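Local atomic coordinates of programmed Cell Death Protein 5 Homolog (Leishmania major, PDB entry 6VMT), a protein that probably binds double-stranded DNA, as a small, almost wholly helical member of the PDCD5 family. Residues A[8-12]-A[13-17]; A[38-41]-A[42-46]; A[64-67]-A[68-72]; A[81-84]-A[85-89]. All coordinates share one frame; numbering follows the deposited sequence.

Contact 1: residues A[8-12]-A[13-17]; sequences VPISE and EQAQQ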
loop_
_atom_site.group_PDB
_atom_site.type_symbol
_atom_site.label_atom_id
_atom_site.label_comp_id
_atom_site.label_asym_id
_atom_site.label_seq_id
_atom_site.Cartn_x
_atom_site.Cartn_y
_atom_site.Cartn_z
ATOM N N VAL A 8 -12.460 -19.565 -35.692
ATOM C CA VAL A 8 -13.485 -20.663 -35.687
ATOM C C VAL A 8 -14.004 -20.862 -34.261
ATOM O O VAL A 8 -15.189 -20.637 -34.023
ATOM C CB VAL A 8 -12.950 -21.969 -36.324
ATOM C CG1 VAL A 8 -13.727 -23.203 -35.878
ATOM C CG2 VAL A 8 -12.921 -21.883 -37.848
ATOM N N PRO A 9 -13.170 -21.264 -33.264
ATOM C CA PRO A 9 -13.673 -21.655 -31.945
ATOM C C PRO A 9 -14.439 -20.547 -31.206
ATOM O O PRO A 9 -15.451 -20.897 -30.617
ATOM C CB PRO A 9 -12.428 -22.050 -31.133
ATOM C CG PRO A 9 -11.279 -21.400 -31.870
ATOM C CD PRO A 9 -11.705 -21.365 -33.327
ATOM N N ILE A 10 -13.957 -19.288 -31.245
ATOM C CA ILE A 10 -14.548 -18.145 -30.471
ATOM C C ILE A 10 -14.943 -17.012 -31.420
ATOM O O ILE A 10 -14.233 -16.756 -32.417
ATOM C CB ILE A 10 -13.644 -17.658 -29.309
ATOM C CG1 ILE A 10 -12.953 -16.316 -29.568
ATOM C CG2 ILE A 10 -12.644 -18.734 -28.917
ATOM C CD1 ILE A 10 -12.467 -15.630 -28.303
ATOM N N SER A 11 -16.052 -16.361 -31.072
ATOM C CA SER A 11 -16.738 -15.324 -31.877
ATOM C C SER A 11 -15.869 -14.069 -31.947
ATOM O O SER A 11 -14.990 -13.906 -31.100
ATOM C CB SER A 11 -18.104 -15.035 -31.296
ATOM O OG SER A 11 -18.621 -13.803 -31.783
ATOM N N GLU A 12 -16.133 -13.213 -32.930
ATOM C CA GLU A 12 -15.558 -11.850 -33.032
ATOM C C GLU A 12 -15.986 -11.045 -31.803
ATOM O O GLU A 12 -15.132 -10.348 -31.252
ATOM C CB GLU A 12 -16.019 -11.189 -34.328
ATOM C CG GLU A 12 -15.167 -10.014 -34.746
ATOM C CD GLU A 12 -15.656 -9.286 -35.988
ATOM O OE1 GLU A 12 -16.535 -9.825 -36.710
ATOM O OE2 GLU A 12 -15.153 -8.174 -36.239
ATOM N N GLU A 13 -17.251 -11.160 -31.382
ATOM C CA GLU A 13 -17.805 -10.444 -30.201
ATOM C C GLU A 13 -17.121 -10.966 -28.934
ATOM O O GLU A 13 -16.731 -10.146 -28.093
ATOM C CB GLU A 13 -19.324 -10.613 -30.086
ATOM C CG GLU A 13 -19.955 -9.772 -28.977
ATOM C CD GLU A 13 -21.404 -10.091 -28.633
ATOM O OE1 GLU A 13 -21.670 -11.253 -28.254
ATOM O OE2 GLU A 13 -22.266 -9.173 -28.730
ATOM N N GLN A 14 -16.985 -12.281 -28.790
ATOM C CA GLN A 14 -16.460 -12.888 -27.538
ATOM C C GLN A 14 -14.992 -12.473 -27.354
ATOM O O GLN A 14 -14.572 -12.286 -26.205
ATOM C CB GLN A 14 -16.648 -14.410 -27.546
ATOM C CG GLN A 14 -16.105 -15.120 -26.307
ATOM C CD GLN A 14 -16.909 -14.858 -25.056
ATOM O OE1 GLN A 14 -18.139 -14.885 -25.063
ATOM N NE2 GLN A 14 -16.208 -14.616 -23.960
ATOM N N ALA A 15 -14.231 -12.344 -28.439
ATOM C CA ALA A 15 -12.816 -11.906 -28.406
ATOM C C ALA A 15 -12.759 -10.404 -28.117
ATOM O O ALA A 15 -11.790 -9.952 -27.501
ATOM C CB ALA A 15 -12.151 -12.220 -29.714
ATOM N N GLN A 16 -13.765 -9.667 -28.594
ATOM C CA GLN A 16 -13.949 -8.213 -28.355
ATOM C C GLN A 16 -14.180 -8.002 -26.857
ATOM O O GLN A 16 -13.845 -6.905 -26.371
ATOM C CB GLN A 16 -15.073 -7.681 -29.254
ATOM C CG GLN A 16 -15.865 -6.506 -28.697
ATOM C CD GLN A 16 -17.134 -6.275 -29.485
ATOM O OE1 GLN A 16 -17.183 -6.467 -30.701
ATOM N NE2 GLN A 16 -18.182 -5.866 -28.787
ATOM N N GLN A 17 -14.698 -9.023 -26.166
ATOM C CA GLN A 17 -15.028 -8.972 -24.719
ATOM C C GLN A 17 -13.788 -9.292 -23.884
ATOM O O GLN A 17 -13.707 -8.783 -22.768
ATOM C CB GLN A 17 -16.168 -9.929 -24.363
ATOM C CG GLN A 17 -17.544 -9.386 -24.713
ATOM C CD GLN A 17 -18.663 -10.183 -24.085
ATOM O OE1 GLN A 17 -18.535 -10.704 -22.975
ATOM N NE2 GLN A 17 -19.780 -10.272 -24.792
#
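From S11 and E12 the backbone turns out of the extended residues I10 and S11 and into helix 12-43, and two backbone bonds mark the entry. S11 O receives A15 N at 3.2 Å. One residue on, E12 O takes Q16 N at 3.1 Å. These are the opening i to i+4 rungs of the helix.

The amide of E13 lies too early in the helix to have a carbonyl one turn back, and a side chain answers for it. S11 is the N-cap: its OG accepts from E13 N at 3.0 Å, with a moderately bent N-H...O angle of 139°. The first torsion explains the reach, since chi1 of 163° sets OG opposite the serine nitrogen and beside the carbonyl carbon, on the side from which the chain continues into the first turn. The same OG rests 3.7 Å from E13 CB.

Just before the cap stands I10, and its partner is five residues further on: CD1 meets A15 CB at 3.7 Å. An apolar pair that brackets an N-cap in this spacing is a hydrophobic staple, here a small one because alanine offers a lone methyl. The end of I10 also passes Q14, with CD1 4.2 Å from Q14 CG at the margin of contact. The acidic side chains of E12 and E13, both in the first turn, would be expected to suit the partial positive charge of a helix start.

Contact 2: residues A[38-41]-A[42-46]; sequences NMLR and AFVSA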
loop_
_atom_site.group_PDB
_atom_site.type_symbol
_atom_site.label_atom_id
_atom_site.label_comp_id
_atom_site.label_asym_id
_atom_site.label_seq_id
_atom_site.Cartn_x
_atom_site.Cartn_y
_atom_site.Cartn_z
ATOM N N ASN A 38 -2.864 8.539 -3.318
ATOM C CA ASN A 38 -3.610 9.733 -2.858
ATOM C C ASN A 38 -3.882 9.599 -1.364
ATOM O O ASN A 38 -3.720 10.567 -0.630
ATOM C CB ASN A 38 -4.932 9.916 -3.603
ATOM C CG ASN A 38 -4.758 10.411 -5.020
ATOM O OD1 ASN A 38 -3.645 10.697 -5.463
ATOM N ND2 ASN A 38 -5.860 10.486 -5.741
ATOM N N MET A 39 -4.337 8.434 -0.943
ATOM C CA MET A 39 -4.686 8.180 0.468
ATOM C C MET A 39 -3.455 8.488 1.328
ATOM O O MET A 39 -3.604 9.200 2.306
ATOM C CB MET A 39 -5.160 6.737 0.612
ATOM C CG MET A 39 -6.568 6.517 0.151
ATOM S SD MET A 39 -7.115 4.866 0.675
ATOM C CE MET A 39 -8.707 4.571 -0.103
ATOM N N LEU A 40 -2.258 8.093 0.915
ATOM C CA LEU A 40 -0.998 8.369 1.659
ATOM C C LEU A 40 -0.580 9.822 1.547
ATOM O O LEU A 40 0.005 10.296 2.506
ATOM C CB LEU A 40 0.144 7.506 1.129
ATOM C CG LEU A 40 0.037 6.017 1.418
ATOM C CD1 LEU A 40 1.187 5.282 0.764
ATOM C CD2 LEU A 40 0.035 5.756 2.915
ATOM N N ARG A 41 -0.781 10.491 0.413
ATOM C CA ARG A 41 -0.429 11.939 0.289
ATOM C C ARG A 41 -1.171 12.707 1.386
ATOM O O ARG A 41 -0.553 13.561 2.012
ATOM C CB ARG A 41 -0.815 12.541 -1.066
ATOM C CG ARG A 41 0.173 12.298 -2.198
ATOM C CD ARG A 41 -0.478 12.371 -3.579
ATOM N NE ARG A 41 0.451 12.827 -4.604
ATOM C CZ ARG A 41 0.853 14.092 -4.759
ATOM N NH1 ARG A 41 0.406 15.049 -3.955
ATOM N NH2 ARG A 41 1.710 14.395 -5.722
ATOM N N ALA A 42 -2.440 12.356 1.625
ATOM C CA ALA A 42 -3.394 13.058 2.517
ATOM C C ALA A 42 -3.146 12.726 3.988
ATOM O O ALA A 42 -3.438 13.599 4.848
ATOM C CB ALA A 42 -4.792 12.655 2.145
ATOM N N PHE A 43 -2.715 11.488 4.245
ATOM C CA PHE A 43 -2.693 10.844 5.581
ATOM C C PHE A 43 -1.326 11.043 6.220
ATOM O O PHE A 43 -1.258 11.276 7.447
ATOM C CB PHE A 43 -2.971 9.342 5.488
ATOM C CG PHE A 43 -4.383 8.953 5.114
ATOM C CD1 PHE A 43 -5.367 9.905 4.907
ATOM C CD2 PHE A 43 -4.737 7.621 5.012
ATOM C CE1 PHE A 43 -6.661 9.527 4.595
ATOM C CE2 PHE A 43 -6.035 7.244 4.720
ATOM C CZ PHE A 43 -6.995 8.198 4.503
ATOM N N VAL A 44 -0.278 10.935 5.406
ATOM C CA VAL A 44 1.130 10.853 5.886
ATOM C C VAL A 44 1.836 12.119 5.424
ATOM O O VAL A 44 1.493 12.617 4.362
ATOM C CB VAL A 44 1.815 9.570 5.383
ATOM C CG1 VAL A 44 3.234 9.425 5.879
ATOM C CG2 VAL A 44 1.037 8.352 5.807
ATOM N N SER A 45 2.761 12.623 6.221
ATOM C CA SER A 45 3.544 13.845 5.910
ATOM C C SER A 45 4.605 13.497 4.866
ATOM O O SER A 45 4.813 12.305 4.586
ATOM C CB SER A 45 4.169 14.403 7.143
ATOM O OG SER A 45 5.164 13.509 7.594
ATOM N N ALA A 46 5.254 14.512 4.317
ATOM C CA ALA A 46 6.122 14.403 3.127
ATOM C C ALA A 46 7.403 13.680 3.522
ATOM O O ALA A 46 7.789 12.735 2.824
ATOM C CB ALA A 46 6.384 15.778 2.592
#
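The C-terminal end of the long helix 12-43 is formed where F43 and V44 close against M39 and L40 one turn earlier, before the chain turns toward helix 46-75. The last regular rungs are A42 N to N38 O at 3.2 Å and V44 N to L40 O at 3.0 Å. F43 N makes two weak bonds, to M39 O and L40 O. V44 is the first residue to leave helical backbone angles, and S45 then serves as N-cap of the next helix.

Two side-chain pairs accompany this ending. L40 and V44 lie side by side and point the same way, with CD2 of L40 4.0 Å from CG2 of V44; both are buried, and they face helix 46-75, where L40 rests on E67 and V44 on I70. M39 and F43 pair more loosely, M39 CB standing 4.2 Å from F43 CE2, while the end of M39 leads away from residues 42-46 and its side chain touches Q75.

The extended residues that leave the helix are held from outside as well, F43 and S45 both bonding to V83 through the backbone, and V44 O is met by R49 NH1. The phenylalanine is placed by chi1 of -70°, which puts CG beside the backbone N and opposite the carbonyl carbon, so that the ring swings back over the preceding turn. Its face is set by chi2 of -2°, far from the roughly perpendicular value usual for phenylalanine. M39 O sits above that face, displaced toward the rim, in a tight approach of 2.9 Å to F43 CG.

Contact 3: residues A[64-67]-A[68-72]; sequences QAVE and MHIIQ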
loop_
_atom_site.group_PDB
_atom_site.type_symbol
_atom_site.label_atom_id
_atom_site.label_comp_id
_atom_site.label_asym_id
_atom_site.label_seq_id
_atom_site.Cartn_x
_atom_site.Cartn_y
_atom_site.Cartn_z
ATOM N N GLN A 64 5.417 -1.609 3.565
ATOM C CA GLN A 64 4.050 -1.939 3.104
ATOM C C GLN A 64 3.164 -2.272 4.303
ATOM O O GLN A 64 1.996 -1.882 4.275
ATOM C CB GLN A 64 4.087 -3.088 2.103
ATOM C CG GLN A 64 2.755 -3.808 1.958
ATOM C CD GLN A 64 2.776 -4.804 0.826
ATOM O OE1 GLN A 64 3.344 -4.553 -0.236
ATOM N NE2 GLN A 64 2.149 -5.946 1.053
ATOM N N ALA A 65 3.667 -2.970 5.318
ATOM C CA ALA A 65 2.854 -3.324 6.514
ATOM C C ALA A 65 2.398 -2.050 7.246
ATOM O O ALA A 65 1.309 -2.051 7.840
ATOM C CB ALA A 65 3.609 -4.255 7.431
ATOM N N VAL A 66 3.196 -0.987 7.201
ATOM C CA VAL A 66 2.886 0.302 7.883
ATOM C C VAL A 66 1.777 1.009 7.100
ATOM O O VAL A 66 0.767 1.355 7.712
ATOM C CB VAL A 66 4.156 1.164 8.009
ATOM C CG1 VAL A 66 3.842 2.632 8.216
ATOM C CG2 VAL A 66 5.048 0.657 9.124
ATOM N N GLU A 67 1.997 1.226 5.800
ATOM C CA GLU A 67 1.037 1.837 4.859
ATOM C C GLU A 67 -0.316 1.150 5.051
ATOM O O GLU A 67 -1.286 1.838 5.289
ATOM C CB GLU A 67 1.576 1.706 3.436
ATOM C CG GLU A 67 2.811 2.562 3.115
ATOM C CD GLU A 67 3.325 2.416 1.672
ATOM O OE1 GLU A 67 2.761 1.587 0.904
ATOM O OE2 GLU A 67 4.295 3.116 1.288
ATOM N N MET A 68 -0.383 -0.171 5.069
ATOM C CA MET A 68 -1.665 -0.881 5.341
ATOM C C MET A 68 -2.238 -0.358 6.644
ATOM O O MET A 68 -3.420 -0.164 6.738
ATOM C CB MET A 68 -1.498 -2.395 5.512
ATOM C CG MET A 68 -1.652 -3.219 4.211
ATOM S SD MET A 68 -1.142 -4.994 4.370
ATOM C CE MET A 68 -2.431 -5.614 5.452
ATOM N N HIS A 69 -1.423 -0.302 7.675
ATOM C CA HIS A 69 -1.892 0.012 9.040
ATOM C C HIS A 69 -2.357 1.463 9.074
ATOM O O HIS A 69 -3.439 1.706 9.604
ATOM C CB HIS A 69 -0.799 -0.209 10.079
ATOM C CG HIS A 69 -1.237 0.165 11.455
ATOM N ND1 HIS A 69 -2.098 -0.630 12.207
ATOM C CD2 HIS A 69 -0.984 1.258 12.194
ATOM C CE1 HIS A 69 -2.328 -0.048 13.361
ATOM N NE2 HIS A 69 -1.654 1.114 13.369
ATOM N N ILE A 70 -1.543 2.387 8.570
ATOM C CA ILE A 70 -1.869 3.842 8.606
ATOM C C ILE A 70 -3.215 4.035 7.923
ATOM O O ILE A 70 -4.051 4.724 8.455
ATOM C CB ILE A 70 -0.793 4.661 7.902
ATOM C CG1 ILE A 70 0.490 4.728 8.722
ATOM C CG2 ILE A 70 -1.329 6.032 7.554
ATOM C CD1 ILE A 70 1.672 5.195 7.946
ATOM N N ILE A 71 -3.416 3.407 6.779
ATOM C CA ILE A 71 -4.664 3.593 6.009
ATOM C C ILE A 71 -5.832 3.049 6.817
ATOM O O ILE A 71 -6.788 3.804 7.015
ATOM C CB ILE A 71 -4.546 2.897 4.664
ATOM C CG1 ILE A 71 -3.496 3.590 3.813
ATOM C CG2 ILE A 71 -5.900 2.844 3.991
ATOM C CD1 ILE A 71 -3.271 2.909 2.504
ATOM N N GLN A 72 -5.805 1.783 7.226
ATOM C CA GLN A 72 -6.956 1.210 7.981
ATOM C C GLN A 72 -7.199 2.103 9.198
ATOM O O GLN A 72 -8.353 2.384 9.478
ATOM C CB GLN A 72 -6.793 -0.284 8.318
ATOM C CG GLN A 72 -5.774 -0.620 9.403
ATOM C CD GLN A 72 -6.248 -0.573 10.846
ATOM O OE1 GLN A 72 -7.405 -0.835 11.166
ATOM N NE2 GLN A 72 -5.333 -0.261 11.754
#
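V66 and I70 meet through complementary first torsions: chi1 of 159° in V66 sets CG1 opposite its nitrogen, pointing down the helix, whereas chi1 of -73° in I70 sets CG1 opposite its carbonyl carbon, reaching back. The isoleucine then extends through chi2, so its terminal CD1 arrives at V66 CG1 at 3.4 Å, a close approach for two methyl groups. The two side chains cross at a slant, and I70 CG1 also lies 3.5 Å from V66 O.

That carbonyl is a backbone acceptor too, I70 N bonding to V66 O at 2.7 Å. I71 N bonds to E67 O at 3.0 Å, and the I71 side chain folds over this acceptor, with CG1 3.2 Å from E67 O. M68 N to Q64 O and H69 N to A65 O complete an unbroken run of i to i+4 bonds.

The two sides of this turn serve different neighbours. V66 and I70 pack on L91 of helix 85-103, and V66 and H69 touch M95 there; on helix 12-43, I71 meets M39 and E67 touches K36. The apolar i to i+4 pair V66 and I70, carried on continuous helical backbone, thus belongs to the middle helix of a three-helix bundle, the core fold of the PDCD5 family, in which this helix touches both of the others.

Contact 4: residues A[81-84]-A[85-89]; sequences PPVS and DDTVR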
loop_
_atom_site.group_PDB
_atom_site.type_symbol
_atom_site.label_atom_id
_atom_site.label_comp_id
_atom_site.label_asym_id
_atom_site.label_seq_id
_atom_site.Cartn_x
_atom_site.Cartn_y
_atom_site.Cartn_z
ATOM N N PRO A 81 -4.479 12.156 11.172
ATOM C CA PRO A 81 -3.694 12.627 10.041
ATOM C C PRO A 81 -3.424 14.115 10.182
ATOM O O PRO A 81 -4.191 14.813 10.828
ATOM C CB PRO A 81 -4.581 12.347 8.835
ATOM C CG PRO A 81 -5.984 12.384 9.375
ATOM C CD PRO A 81 -5.893 11.980 10.831
ATOM N N PRO A 82 -2.336 14.651 9.589
ATOM C CA PRO A 82 -1.369 13.864 8.837
ATOM C C PRO A 82 -0.342 13.280 9.810
ATOM O O PRO A 82 0.005 13.913 10.796
ATOM C CB PRO A 82 -0.745 14.904 7.917
ATOM C CG PRO A 82 -0.665 16.109 8.821
ATOM C CD PRO A 82 -1.928 16.059 9.665
ATOM N N VAL A 83 0.104 12.069 9.505
ATOM C CA VAL A 83 0.939 11.232 10.402
ATOM C C VAL A 83 2.388 11.674 10.202
ATOM O O VAL A 83 2.859 11.689 9.038
ATOM C CB VAL A 83 0.679 9.755 10.062
ATOM C CG1 VAL A 83 1.618 8.790 10.727
ATOM C CG2 VAL A 83 -0.744 9.376 10.369
ATOM N N SER A 84 3.054 12.045 11.301
ATOM C CA SER A 84 4.426 12.625 11.368
ATOM C C SER A 84 5.473 11.583 10.974
ATOM O O SER A 84 5.214 10.413 11.235
ATOM C CB SER A 84 4.681 13.103 12.768
ATOM O OG SER A 84 4.555 12.025 13.689
ATOM N N ASP A 85 6.637 11.998 10.449
ATOM C CA ASP A 85 7.836 11.132 10.225
ATOM C C ASP A 85 8.171 10.362 11.510
ATOM O O ASP A 85 8.499 9.172 11.435
ATOM C CB ASP A 85 9.044 11.969 9.800
ATOM C CG ASP A 85 10.357 11.206 9.662
ATOM O OD1 ASP A 85 10.397 10.276 8.845
ATOM O OD2 ASP A 85 11.338 11.562 10.362
ATOM N N ASP A 86 8.070 11.042 12.650
ATOM C CA ASP A 86 8.367 10.502 14.001
ATOM C C ASP A 86 7.478 9.280 14.254
ATOM O O ASP A 86 7.976 8.290 14.765
ATOM C CB ASP A 86 8.203 11.594 15.067
ATOM C CG ASP A 86 8.694 12.988 14.666
ATOM O OD1 ASP A 86 8.266 13.499 13.590
ATOM O OD2 ASP A 86 9.488 13.575 15.439
ATOM N N THR A 87 6.195 9.340 13.913
ATOM C CA THR A 87 5.244 8.203 14.083
ATOM C C THR A 87 5.533 7.115 13.047
ATOM O O THR A 87 5.420 5.923 13.394
ATOM C CB THR A 87 3.777 8.633 13.970
ATOM O OG1 THR A 87 3.483 9.738 14.828
ATOM C CG2 THR A 87 2.843 7.509 14.340
ATOM N N VAL A 88 5.884 7.490 11.816
ATOM C CA VAL A 88 6.282 6.505 10.772
ATOM C C VAL A 88 7.474 5.700 11.306
ATOM O O VAL A 88 7.365 4.458 11.414
ATOM C CB VAL A 88 6.614 7.203 9.445
ATOM C CG1 VAL A 88 7.284 6.261 8.460
ATOM C CG2 VAL A 88 5.374 7.825 8.823
ATOM N N ARG A 89 8.557 6.397 11.650
ATOM C CA ARG A 89 9.821 5.794 12.163
ATOM C C ARG A 89 9.471 4.828 13.296
ATOM O O ARG A 89 9.873 3.677 13.224
ATOM C CB ARG A 89 10.783 6.919 12.548
ATOM C CG ARG A 89 11.522 6.714 13.856
ATOM C CD ARG A 89 12.749 7.597 14.010
ATOM N NE ARG A 89 13.617 7.010 15.030
ATOM C CZ ARG A 89 14.302 5.853 14.923
ATOM N NH1 ARG A 89 14.265 5.115 13.824
ATOM N NH2 ARG A 89 15.039 5.433 15.934
#
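S84 and T87 turn their hydroxyls toward each other across the first turn of helix 85-103. S84 carries OG between its backbone N and its carbonyl carbon, at chi1 of 59°, and T87 at chi1 of -52° holds OG1 beside its own nitrogen; the two oxygens therefore meet at 2.8 Å, with T87 OG1 donating to S84 OG. The same serine oxygen accepts from T87 N at 3.2 Å, which makes S84 the N-cap and ties the threonine to it by both backbone and side chain. This is an N-cap bond to the third residue; because T87 OG1 turns to S84 OG, the reciprocal bond of a full capping box is not made.

Beneath the polar pair, V83 crosses T87 at about a right angle, its CG1 3.9 Å from T87 CB. The same methyl comes near V88 CG2 at 4.3 Å, a loose hydrophobic staple that brackets the cap from the residue before it to the fourth residue of the helix. V88 also tucks CG2 over S84 O, at 3.5 Å. The carbonyl itself takes V88 N at 3.1 Å, and T87 N adds a weak second bond.

D86 leans over the serine, OD1 lying 3.7 Å from S84 CB, whereas D85 turns away to R51 of helix 46-75, with which its OD1 forms a salt bridge; its OD2 lies close to the like-charged E47. The chemistry suggests a helix start settled mainly by S84, whose OG and O take T87 N and V88 N. The aspartates may add some favourable electrostatics, though R51 probably offsets much of the charge of D85 while tying it to helix 46-75.

Set in order along one helical chain, the four contacts show how the same local rules are adapted to place. Contact 1 is wholly superficial, its centre about 37 Å from the centre of the chain, and touches none of the others. Contacts 2, 3 and 4 cluster, with centres 10 to 12 Å apart, around the core. Contacts 1 and 2 are opposite ends of helix 12-43, a start and a finish. Contacts 1 and 4 both pair a serine N-cap with a staple, but only contact 4 includes buried residues. Contact 3 needs no cap: within mid-helix, its side chains add apolar packing to the helix bonds, and it joins contact 2 by packing, largely apolar, whereas contacts 2 and 4 meet mainly through backbone polar groups.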